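Local atomic coordinates of sarcosine oxidase (Pyrococcus horikoshii, PDB entry 1Y56), a protein that probably oxidises L-proline as the FAD-carrying beta subunit of a dye-linked L-proline dehydrogenase, and binds flavin mononucleotide as well. Residues D57-R62 and K358-W363. Sequence-based numbering, arbitrary orientation.
Sequences DEANVR and KLPVEW
Ala59 sits in the angle between Pro360 and Trp363, and its methyl group touches both. CB packs against Trp363 CB at 3.5 Å and meets the five-membered ring off-centre in a CH-pi contact, 4.0 Å from Ala59 CB to the ring centroid. Pro360 CG reaches in to the helix backbone, 3.6 Å from Ala59 CA. Further along, Leu359 CD1 rests against the carbonyl group of Arg62, while its side chain also packs on Glu346 and Met347 of helix 337-354.

The Trp363 indole, its CG anti to the backbone N (chi1 -173°), extends beneath the first turn of helix 58-78. There the Asp57 carboxylate lies nearly parallel to the ring, the planes 15° apart, with OD1 above the ring plane, displaced toward the rim. Asp57 is the N-cap residue of helix 58-78: OD1 accepts from Asn60 N at 3.2 Å, the donor coming from above the carboxylate plane, and OD2 offers its syn lone pair to Asn60 ND2 at 2.9 Å. With an alanine here, Asn60 N would probably lose its capping acceptor and ND2 one of its partners, and the indole the carboxylate that lies along it. Asn60 also hydrogen-bonds through OD1 to Tyr364, the residue after Trp363, and through ND2 to Asn315. In this FAD-dependent oxidoreductase fold the loop after helix 337-354 thus meets the start of helix 58-78, with the Asn60 side chain about 11 Å from the bound FAD.

Charge gathers at the partly exposed end. The Arg62 chain bends at chi2 and chi3, laying one guanidinium face over Pro360 CD, 3.7 Å from NH2, while NH1 makes a salt bridge with Glu58 OE2 at 3.0 Å, its hydrogen bond bent and weak.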
# COMPACT_ATOMS: atom_id res chain seq x y z
N ASP B 57 28.00 -23.63 -54.48
CA ASP B 57 27.05 -24.11 -55.45
C ASP B 57 26.78 -22.99 -56.42
O ASP B 57 26.97 -21.81 -56.11
CB ASP B 57 25.77 -24.53 -54.76
CG ASP B 57 25.20 -23.43 -53.90
OD1 ASP B 57 24.29 -22.72 -54.40
OD2 ASP B 57 25.69 -23.26 -52.74
N GLU B 58 26.34 -23.36 -57.61
CA GLU B 58 26.25 -22.42 -58.70
C GLU B 58 25.35 -21.24 -58.39
O GLU B 58 25.77 -20.10 -58.51
CB GLU B 58 25.81 -23.15 -59.96
CG GLU B 58 25.19 -22.28 -61.00
CD GLU B 58 24.95 -23.04 -62.27
OE1 GLU B 58 25.16 -24.28 -62.25
OE2 GLU B 58 24.58 -22.41 -63.28
N ALA B 59 24.12 -21.51 -57.96
CA ALA B 59 23.13 -20.45 -57.78
C ALA B 59 23.63 -19.36 -56.84
O ALA B 59 23.62 -18.18 -57.20
CB ALA B 59 21.79 -21.03 -57.29
N ASN B 60 24.07 -19.76 -55.65
CA ASN B 60 24.55 -18.80 -54.65
C ASN B 60 25.73 -17.98 -55.15
O ASN B 60 25.85 -16.79 -54.84
CB ASN B 60 24.94 -19.52 -53.35
CG ASN B 60 23.73 -19.97 -52.54
OD1 ASN B 60 22.78 -19.22 -52.32
ND2 ASN B 60 23.79 -21.20 -52.06
N VAL B 61 26.60 -18.62 -55.91
CA VAL B 61 27.79 -17.96 -56.44
C VAL B 61 27.40 -16.93 -57.49
O VAL B 61 27.95 -15.82 -57.51
CB VAL B 61 28.80 -18.98 -56.98
CG1 VAL B 61 29.81 -18.32 -57.91
CG2 VAL B 61 29.50 -19.70 -55.83
N ARG B 62 26.44 -17.28 -58.35
CA ARG B 62 25.95 -16.35 -59.37
C ARG B 62 25.22 -15.18 -58.73
O ARG B 62 25.46 -14.03 -59.07
CB ARG B 62 25.06 -17.04 -60.41
CG ARG B 62 25.50 -18.42 -60.86
CD ARG B 62 25.49 -18.57 -62.37
NE ARG B 62 24.38 -17.86 -63.01
CZ ARG B 62 23.29 -18.45 -63.49
NH1 ARG B 62 23.15 -19.77 -63.41
NH2 ARG B 62 22.34 -17.71 -64.04
N LYS B 358 16.42 -13.17 -64.27
CA LYS B 358 17.72 -13.44 -64.88
C LYS B 358 18.47 -14.53 -64.08
O LYS B 358 18.77 -15.60 -64.62
CB LYS B 358 18.52 -12.13 -65.00
CG LYS B 358 19.37 -11.97 -66.26
CD LYS B 358 20.86 -12.33 -66.00
CE LYS B 358 21.80 -11.74 -67.08
NZ LYS B 358 21.64 -10.25 -67.24
N LEU B 359 18.72 -14.26 -62.79
CA LEU B 359 19.38 -15.20 -61.86
C LEU B 359 18.56 -16.48 -61.59
O LEU B 359 17.35 -16.51 -61.84
CB LEU B 359 19.68 -14.51 -60.52
CG LEU B 359 20.78 -13.49 -60.17
CD1 LEU B 359 22.22 -13.95 -60.53
CD2 LEU B 359 20.47 -12.10 -60.72
N PRO B 360 19.22 -17.54 -61.08
CA PRO B 360 18.59 -18.82 -60.75
C PRO B 360 17.79 -18.82 -59.43
O PRO B 360 18.15 -19.54 -58.49
CB PRO B 360 19.80 -19.76 -60.63
CG PRO B 360 20.86 -18.90 -60.13
CD PRO B 360 20.66 -17.57 -60.79
N VAL B 361 16.71 -18.05 -59.39
CA VAL B 361 15.88 -17.91 -58.19
C VAL B 361 15.25 -19.22 -57.74
O VAL B 361 14.94 -19.38 -56.56
CB VAL B 361 14.78 -16.80 -58.38
CG1 VAL B 361 13.68 -17.25 -59.30
CG2 VAL B 361 14.21 -16.35 -57.05
N GLU B 362 15.10 -20.18 -58.66
CA GLU B 362 14.42 -21.45 -58.33
C GLU B 362 15.18 -22.33 -57.32
O GLU B 362 14.58 -23.21 -56.69
CB GLU B 362 13.99 -22.23 -59.59
CG GLU B 362 15.11 -22.65 -60.54
CD GLU B 362 15.69 -21.48 -61.37
OE1 GLU B 362 16.83 -21.63 -61.86
OE2 GLU B 362 15.01 -20.42 -61.51
N TRP B 363 16.47 -22.08 -57.12
CA TRP B 363 17.25 -22.75 -56.07
C TRP B 363 16.62 -22.52 -54.70
O TRP B 363 16.67 -23.39 -53.83
CB TRP B 363 18.69 -22.23 -56.08
CG TRP B 363 19.63 -22.95 -55.17
CD1 TRP B 363 20.13 -22.49 -53.98
CD2 TRP B 363 20.22 -24.25 -55.37
NE1 TRP B 363 20.99 -23.42 -53.43
CE2 TRP B 363 21.06 -24.51 -54.26
CE3 TRP B 363 20.12 -25.22 -56.38
CZ2 TRP B 363 21.79 -25.70 -54.13
CZ3 TRP B 363 20.85 -26.40 -56.25
CH2 TRP B 363 21.66 -26.63 -55.14